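Local atomic coordinates of sorbitol dehydrogenase (Gluconobacter oxydans, PDB entry 5ITG), a protein that probably oxidises D-sorbitol to L-sorbose with an NAD(P) cofactor, as a Rossmann-fold polyol dehydrogenase of the mannitol dehydrogenase family. Residues A[310-315]-A[478-483]; A[306-311]-A[402-407]. All coordinates share one frame; numbering follows the deposited sequence.

Contact 1 (A[310-315]-A[478-483]); sequences ILVGYE and GVKAAI
Val312 and Leu311, on the last turn of helix 288-312 where a Schellman motif ends it, meet Val479 on the turn that follows helix 461-477. The motif is defined by Gly313, whose phi of 110° makes it the C-prime residue: Tyr314 N bonds back to Gly309 O, and Gly313 N makes a weak bond to Ile310 O. Across the contact the closest pair is Val312 CG2 and Val479 CG1, 3.4 Å apart, tighter than usual for two methyl carbons. The two valine side chains cross at about a right angle. Val479 CG1 reaches its partner from between its own backbone N and carbonyl carbon (chi1 65°), whereas Val312 CG2 lies anti to its own carbonyl carbon. The same Val479 CG1 also meets Leu311 CB at 4.3 Å, so one methyl of Val479 faces two consecutive residues of the helix end. The aliphatic chain of Lys480 passes alongside, and its CE comes within 4.5 Å of Val312 CG2. No hydrogen bond joins the two segments; the contact is apolar and partly buried, hiding 173 Å² in all. Polar ties lie at its border: Lys480 NZ forms salt bridges with Asp323 and Glu325, and Tyr314 OH bonds to the same Asp323. Glu418 accepts a hydrogen bond from Val479 N and is also backbone-bonded to Leu311, linking both segments to one loop residue, while helix 400-412 packs against Leu311 through Glu411.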
ATOM      1  N   ILE A 310      -9.591  15.553 -14.835  1.00 17.62           N
ATOM      2  CA  ILE A 310      -8.740  16.737 -14.788  1.00 19.74           C
ATOM      3  C   ILE A 310      -9.121  17.660 -15.954  1.00 20.10           C
ATOM      4  O   ILE A 310      -9.140  18.886 -15.812  1.00 19.13           O
ATOM      5  CB  ILE A 310      -7.235  16.353 -14.890  1.00 21.05           C
ATOM      6  CG1 ILE A 310      -6.809  15.580 -13.639  1.00 22.17           C
ATOM      7  CG2 ILE A 310      -6.377  17.614 -15.054  1.00 22.10           C
ATOM      8  CD1 ILE A 310      -5.406  14.971 -13.720  1.00 19.05           C
ATOM      9  N   LEU A 311      -9.436  17.073 -17.106  1.00 18.90           N
ATOM     10  CA  LEU A 311      -9.834  17.867 -18.265  1.00 19.52           C
ATOM     11  C   LEU A 311     -11.168  18.573 -17.991  1.00 21.04           C
ATOM     12  O   LEU A 311     -11.375  19.705 -18.421  1.00 21.07           O
ATOM     13  CB  LEU A 311      -9.961  16.982 -19.512  1.00 20.02           C
ATOM     14  CG  LEU A 311      -8.639  16.532 -20.139  1.00 21.59           C
ATOM     15  CD1 LEU A 311      -8.879  15.465 -21.201  1.00 20.61           C
ATOM     16  CD2 LEU A 311      -7.939  17.745 -20.731  1.00 20.66           C
ATOM     17  N   VAL A 312     -12.071  17.900 -17.284  1.00 20.15           N
ATOM     18  CA  VAL A 312     -13.361  18.502 -16.954  1.00 21.20           C
ATOM     19  C   VAL A 312     -13.133  19.624 -15.944  1.00 21.31           C
ATOM     20  O   VAL A 312     -13.879  20.596 -15.904  1.00 23.18           O
ATOM     21  CB  VAL A 312     -14.343  17.468 -16.352  1.00 23.29           C
ATOM     22  CG1 VAL A 312     -15.615  18.169 -15.869  1.00 24.27           C
ATOM     23  CG2 VAL A 312     -14.699  16.427 -17.388  1.00 22.69           C
ATOM     24  N   GLY A 313     -12.089  19.493 -15.132  1.00 20.62           N
ATOM     25  CA  GLY A 313     -11.801  20.533 -14.161  1.00 20.21           C
ATOM     26  C   GLY A 313     -12.046  20.128 -12.725  1.00 20.65           C
ATOM     27  O   GLY A 313     -12.193  20.981 -11.850  1.00 22.36           O
ATOM     28  N   TYR A 314     -12.099  18.826 -12.471  1.00 19.64           N
ATOM     29  CA  TYR A 314     -12.316  18.335 -11.119  1.00 19.42           C
ATOM     30  C   TYR A 314     -11.003  18.295 -10.352  1.00 19.88           C
ATOM     31  O   TYR A 314     -10.005  17.764 -10.838  1.00 20.38           O
ATOM     32  CB  TYR A 314     -12.936  16.934 -11.160  1.00 18.37           C
ATOM     33  CG  TYR A 314     -14.368  16.930 -11.621  1.00 17.61           C
ATOM     34  CD1 TYR A 314     -15.333  17.691 -10.956  1.00 20.06           C
ATOM     35  CD2 TYR A 314     -14.768  16.161 -12.719  1.00 17.92           C
ATOM     36  CE1 TYR A 314     -16.662  17.684 -11.371  1.00 20.88           C
ATOM     37  CE2 TYR A 314     -16.084  16.149 -13.141  1.00 17.79           C
ATOM     38  CZ  TYR A 314     -17.027  16.913 -12.461  1.00 18.56           C
ATOM     39  OH  TYR A 314     -18.334  16.898 -12.865  1.00 19.14           O
ATOM     40  N   GLU A 315     -11.010  18.851  -9.147  1.00 20.49           N
ATOM     41  CA  GLU A 315      -9.812  18.889  -8.320  1.00 23.84           C
ATOM     42  C   GLU A 315      -9.596  17.629  -7.485  1.00 22.86           C
ATOM     43  O   GLU A 315      -8.460  17.231  -7.238  1.00 22.27           O
ATOM     44  CB  GLU A 315      -9.862  20.096  -7.380  1.00 26.85           C
ATOM     45  CG  GLU A 315      -8.650  20.199  -6.471  1.00 33.06           C
ATOM     46  CD  GLU A 315      -8.759  21.342  -5.481  1.00 39.30           C
ATOM     47  OE1 GLU A 315      -8.922  22.499  -5.928  1.00 42.52           O
ATOM     48  OE2 GLU A 315      -8.681  21.083  -4.260  1.00 39.63           O
ATOM     49  N   GLY A 478     -14.862  18.938 -26.206  1.00 27.60           N
ATOM     50  CA  GLY A 478     -14.731  18.646 -24.784  1.00 23.90           C
ATOM     51  C   GLY A 478     -14.660  17.150 -24.527  1.00 22.20           C
ATOM     52  O   GLY A 478     -15.171  16.357 -25.310  1.00 20.97           O
ATOM     53  N   VAL A 479     -14.054  16.749 -23.417  1.00 23.26           N
ATOM     54  CA  VAL A 479     -13.905  15.325 -23.130  1.00 22.05           C
ATOM     55  C   VAL A 479     -15.178  14.474 -23.092  1.00 20.48           C
ATOM     56  O   VAL A 479     -15.202  13.380 -23.642  1.00 19.14           O
ATOM     57  CB  VAL A 479     -13.106  15.102 -21.825  1.00 23.17           C
ATOM     58  CG1 VAL A 479     -13.870  15.644 -20.630  1.00 23.25           C
ATOM     59  CG2 VAL A 479     -12.801  13.620 -21.661  1.00 21.65           C
ATOM     60  N   LYS A 480     -16.244  14.957 -22.463  1.00 21.20           N
ATOM     61  CA  LYS A 480     -17.456  14.147 -22.399  1.00 20.48           C
ATOM     62  C   LYS A 480     -18.011  13.780 -23.767  1.00 20.57           C
ATOM     63  O   LYS A 480     -18.609  12.719 -23.938  1.00 19.22           O
ATOM     64  CB  LYS A 480     -18.528  14.847 -21.567  1.00 19.78           C
ATOM     65  CG  LYS A 480     -18.162  14.968 -20.105  1.00 18.43           C
ATOM     66  CD  LYS A 480     -19.323  15.505 -19.295  1.00 18.81           C
ATOM     67  CE  LYS A 480     -19.037  15.403 -17.806  1.00 18.13           C
ATOM     68  NZ  LYS A 480     -20.253  15.786 -17.044  1.00 17.27           N
ATOM     69  N   ALA A 481     -17.797  14.651 -24.746  1.00 20.28           N
ATOM     70  CA  ALA A 481     -18.276  14.404 -26.099  1.00 20.91           C
ATOM     71  C   ALA A 481     -17.579  13.198 -26.737  1.00 20.39           C
ATOM     72  O   ALA A 481     -18.096  12.604 -27.680  1.00 21.39           O
ATOM     73  CB  ALA A 481     -18.057  15.644 -26.958  1.00 20.93           C
ATOM     74  N   ALA A 482     -16.415  12.828 -26.212  1.00 20.12           N
ATOM     75  CA  ALA A 482     -15.650  11.714 -26.761  1.00 18.83           C
ATOM     76  C   ALA A 482     -15.879  10.367 -26.071  1.00 19.87           C
ATOM     77  O   ALA A 482     -15.343   9.347 -26.506  1.00 19.00           O
ATOM     78  CB  ALA A 482     -14.156  12.062 -26.743  1.00 19.84           C
ATOM     79  N   ILE A 483     -16.672  10.365 -25.006  1.00 18.04           N
ATOM     80  CA  ILE A 483     -16.961   9.143 -24.266  1.00 18.88           C
ATOM     81  C   ILE A 483     -17.792   8.165 -25.099  1.00 20.31           C
ATOM     82  O   ILE A 483     -18.869   8.515 -25.581  1.00 21.56           O
ATOM     83  CB  ILE A 483     -17.744   9.447 -22.968  1.00 18.33           C
ATOM     84  CG1 ILE A 483     -16.864  10.239 -22.003  1.00 16.66           C
ATOM     85  CG2 ILE A 483     -18.255   8.133 -22.342  1.00 18.60           C
ATOM     86  CD1 ILE A 483     -17.564  10.645 -20.717  1.00 20.15           C
TER

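Contact 2 (A[306-311]-A[402-407]); sequences CFPGIL and IAFGIA
Within segments 306-311 and 402-407 the closest CA atoms are those of Phe307 and Gly405, 7.5 Å apart, and the first helix is kinked at Pro308, whose ring nitrogen makes no bond to the preceding turn. Pro308 and Phe404 carry the apolar contact. Pro308 CB lies 3.9 Å from Phe404 CZ, and Phe404 CE2 is near both CB and CG of the proline, so two ring carbons of Pro308 meet one end of the phenyl ring. The approach is oblique to the ring plane. Phe404 gets there because its CG is anti to the backbone N (chi1 172°), which carries the ring from a CB not aimed at the other helix across to the proline. Alongside, Phe307 CD2 lies 4.3 Å from Gly405 O, again obliquely, a contact with a backbone carbonyl. Phe307 also packs on Tyr409, the ring planes at about 45°, and on Val381 and Ala374, while Val479 touches Pro308. All four touching residues are buried, yet just 122 Å² is hidden between the segments. The interface between these helices of the C-terminal domain therefore rests here on one carbon-carbon contact, Pro308 on Phe404, and one ring-carbonyl contact, with no hydrogen bond between the segments to fix its geometry.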
ATOM      1  N   CYS A 306      -9.473   9.801 -13.257  1.00 16.41           N
ATOM      2  CA  CYS A 306      -8.782  11.076 -13.112  1.00 18.27           C
ATOM      3  C   CYS A 306      -8.222  11.764 -14.340  1.00 15.74           C
ATOM      4  O   CYS A 306      -8.168  12.989 -14.363  1.00 18.09           O
ATOM      5  CB  CYS A 306      -7.700  10.956 -12.035  1.00 18.62           C
ATOM      6  SG  CYS A 306      -8.390  10.688 -10.367  1.00 26.33           S
ATOM      7  N   PHE A 307      -7.812  11.020 -15.365  1.00 16.64           N
ATOM      8  CA  PHE A 307      -7.290  11.685 -16.550  1.00 16.68           C
ATOM      9  C   PHE A 307      -8.389  12.549 -17.190  1.00 18.32           C
ATOM     10  O   PHE A 307      -8.177  13.739 -17.456  1.00 20.17           O
ATOM     11  CB  PHE A 307      -6.728  10.671 -17.565  1.00 15.95           C
ATOM     12  CG  PHE A 307      -5.451   9.982 -17.117  1.00 15.52           C
ATOM     13  CD1 PHE A 307      -4.581  10.595 -16.217  1.00 14.75           C
ATOM     14  CD2 PHE A 307      -5.087   8.748 -17.654  1.00 16.38           C
ATOM     15  CE1 PHE A 307      -3.371   9.994 -15.858  1.00 15.82           C
ATOM     16  CE2 PHE A 307      -3.868   8.136 -17.298  1.00 14.22           C
ATOM     17  CZ  PHE A 307      -3.015   8.761 -16.402  1.00 15.24           C
ATOM     18  N   PRO A 308      -9.577  11.974 -17.456  1.00 17.77           N
ATOM     19  CA  PRO A 308     -10.598  12.838 -18.055  1.00 15.77           C
ATOM     20  C   PRO A 308     -11.189  13.815 -17.030  1.00 16.82           C
ATOM     21  O   PRO A 308     -11.658  14.902 -17.391  1.00 16.25           O
ATOM     22  CB  PRO A 308     -11.623  11.840 -18.604  1.00 18.24           C
ATOM     23  CG  PRO A 308     -11.473  10.653 -17.709  1.00 15.42           C
ATOM     24  CD  PRO A 308      -9.984  10.558 -17.509  1.00 17.84           C
ATOM     25  N   GLY A 309     -11.152  13.433 -15.756  1.00 16.28           N
ATOM     26  CA  GLY A 309     -11.667  14.297 -14.706  1.00 15.79           C
ATOM     27  C   GLY A 309     -10.900  15.614 -14.603  1.00 19.01           C
ATOM     28  O   GLY A 309     -11.482  16.666 -14.310  1.00 15.45           O
ATOM     29  N   ILE A 310      -9.591  15.553 -14.835  1.00 17.62           N
ATOM     30  CA  ILE A 310      -8.740  16.737 -14.788  1.00 19.74           C
ATOM     31  C   ILE A 310      -9.121  17.660 -15.954  1.00 20.10           C
ATOM     32  O   ILE A 310      -9.140  18.886 -15.812  1.00 19.13           O
ATOM     33  CB  ILE A 310      -7.235  16.353 -14.890  1.00 21.05           C
ATOM     34  CG1 ILE A 310      -6.809  15.580 -13.639  1.00 22.17           C
ATOM     35  CG2 ILE A 310      -6.377  17.614 -15.054  1.00 22.10           C
ATOM     36  CD1 ILE A 310      -5.406  14.971 -13.720  1.00 19.05           C
ATOM     37  N   LEU A 311      -9.436  17.073 -17.106  1.00 18.90           N
ATOM     38  CA  LEU A 311      -9.834  17.867 -18.265  1.00 19.52           C
ATOM     39  C   LEU A 311     -11.168  18.573 -17.991  1.00 21.04           C
ATOM     40  O   LEU A 311     -11.375  19.705 -18.421  1.00 21.07           O
ATOM     41  CB  LEU A 311      -9.961  16.982 -19.512  1.00 20.02           C
ATOM     42  CG  LEU A 311      -8.639  16.532 -20.139  1.00 21.59           C
ATOM     43  CD1 LEU A 311      -8.879  15.465 -21.201  1.00 20.61           C
ATOM     44  CD2 LEU A 311      -7.939  17.745 -20.731  1.00 20.66           C
ATOM     45  N   ILE A 402     -10.829   1.914 -24.431  1.00 18.02           N
ATOM     46  CA  ILE A 402      -9.394   1.848 -24.210  1.00 17.25           C
ATOM     47  C   ILE A 402      -8.751   3.056 -24.896  1.00 16.78           C
ATOM     48  O   ILE A 402      -7.861   3.713 -24.332  1.00 15.49           O
ATOM     49  CB  ILE A 402      -8.824   0.515 -24.770  1.00 18.90           C
ATOM     50  CG1 ILE A 402      -9.238  -0.632 -23.838  1.00 19.29           C
ATOM     51  CG2 ILE A 402      -7.295   0.583 -24.895  1.00 18.04           C
ATOM     52  CD1 ILE A 402      -8.987  -2.014 -24.393  1.00 22.37           C
ATOM     53  N   ALA A 403      -9.221   3.363 -26.100  1.00 15.16           N
ATOM     54  CA  ALA A 403      -8.686   4.499 -26.849  1.00 16.93           C
ATOM     55  C   ALA A 403      -9.049   5.812 -26.166  1.00 15.61           C
ATOM     56  O   ALA A 403      -8.278   6.773 -26.195  1.00 18.73           O
ATOM     57  CB  ALA A 403      -9.214   4.482 -28.277  1.00 17.80           C
ATOM     58  N   PHE A 404     -10.229   5.850 -25.554  1.00 15.26           N
ATOM     59  CA  PHE A 404     -10.680   7.045 -24.850  1.00 16.15           C
ATOM     60  C   PHE A 404      -9.754   7.339 -23.668  1.00 16.51           C
ATOM     61  O   PHE A 404      -9.407   8.493 -23.403  1.00 17.08           O
ATOM     62  CB  PHE A 404     -12.114   6.864 -24.336  1.00 14.27           C
ATOM     63  CG  PHE A 404     -12.570   7.978 -23.437  1.00 14.52           C
ATOM     64  CD1 PHE A 404     -12.909   9.220 -23.964  1.00 17.16           C
ATOM     65  CD2 PHE A 404     -12.571   7.813 -22.054  1.00 14.90           C
ATOM     66  CE1 PHE A 404     -13.238  10.289 -23.127  1.00 17.48           C
ATOM     67  CE2 PHE A 404     -12.894   8.872 -21.207  1.00 14.42           C
ATOM     68  CZ  PHE A 404     -13.227  10.115 -21.748  1.00 16.45           C
ATOM     69  N   GLY A 405      -9.359   6.295 -22.947  1.00 15.22           N
ATOM     70  CA  GLY A 405      -8.473   6.505 -21.816  1.00 14.36           C
ATOM     71  C   GLY A 405      -7.157   7.105 -22.275  1.00 13.31           C
ATOM     72  O   GLY A 405      -6.625   8.038 -21.660  1.00 12.89           O
ATOM     73  N   ILE A 406      -6.630   6.567 -23.370  1.00 13.87           N
ATOM     74  CA  ILE A 406      -5.358   7.031 -23.916  1.00 13.83           C
ATOM     75  C   ILE A 406      -5.467   8.463 -24.431  1.00 14.51           C
ATOM     76  O   ILE A 406      -4.607   9.307 -24.148  1.00 16.55           O
ATOM     77  CB  ILE A 406      -4.882   6.090 -25.050  1.00 11.71           C
ATOM     78  CG1 ILE A 406      -4.526   4.724 -24.460  1.00 15.68           C
ATOM     79  CG2 ILE A 406      -3.663   6.677 -25.756  1.00 13.69           C
ATOM     80  CD1 ILE A 406      -4.374   3.626 -25.517  1.00 15.15           C
ATOM     81  N   ALA A 407      -6.537   8.740 -25.167  1.00 14.76           N
ATOM     82  CA  ALA A 407      -6.761  10.074 -25.718  1.00 15.16           C
ATOM     83  C   ALA A 407      -6.919  11.108 -24.607  1.00 15.68           C
ATOM     84  O   ALA A 407      -6.474  12.251 -24.746  1.00 16.48           O
ATOM     85  CB  ALA A 407      -7.999  10.072 -26.615  1.00 12.84           C
TER

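How the contacts relate
Contacts 1 and 2 start from the same helix, 288-312, and their centres are about 8 Å apart. Their segments overlap at Ile310 and Leu311, of which Leu311 makes its contact in contact 1, and the Schellman cap of contact 1 reaches back into segment 306-311. Phe404 of contact 2 also packs on segment 478-483 of contact 1: its CZ is 3.5 Å from Val479 CG2 and 3.6 Å from Ile483 CG1, while its CD1 is 3.5 Å from Ala482 O. Helix 288-312, helix 400-412 and the C-terminal turn thus form one continuous packing cluster. Contacts 1 and 2 are centred about 29 and 24 Å from the centre of the chain, and neither includes a residue known to bind a ligand.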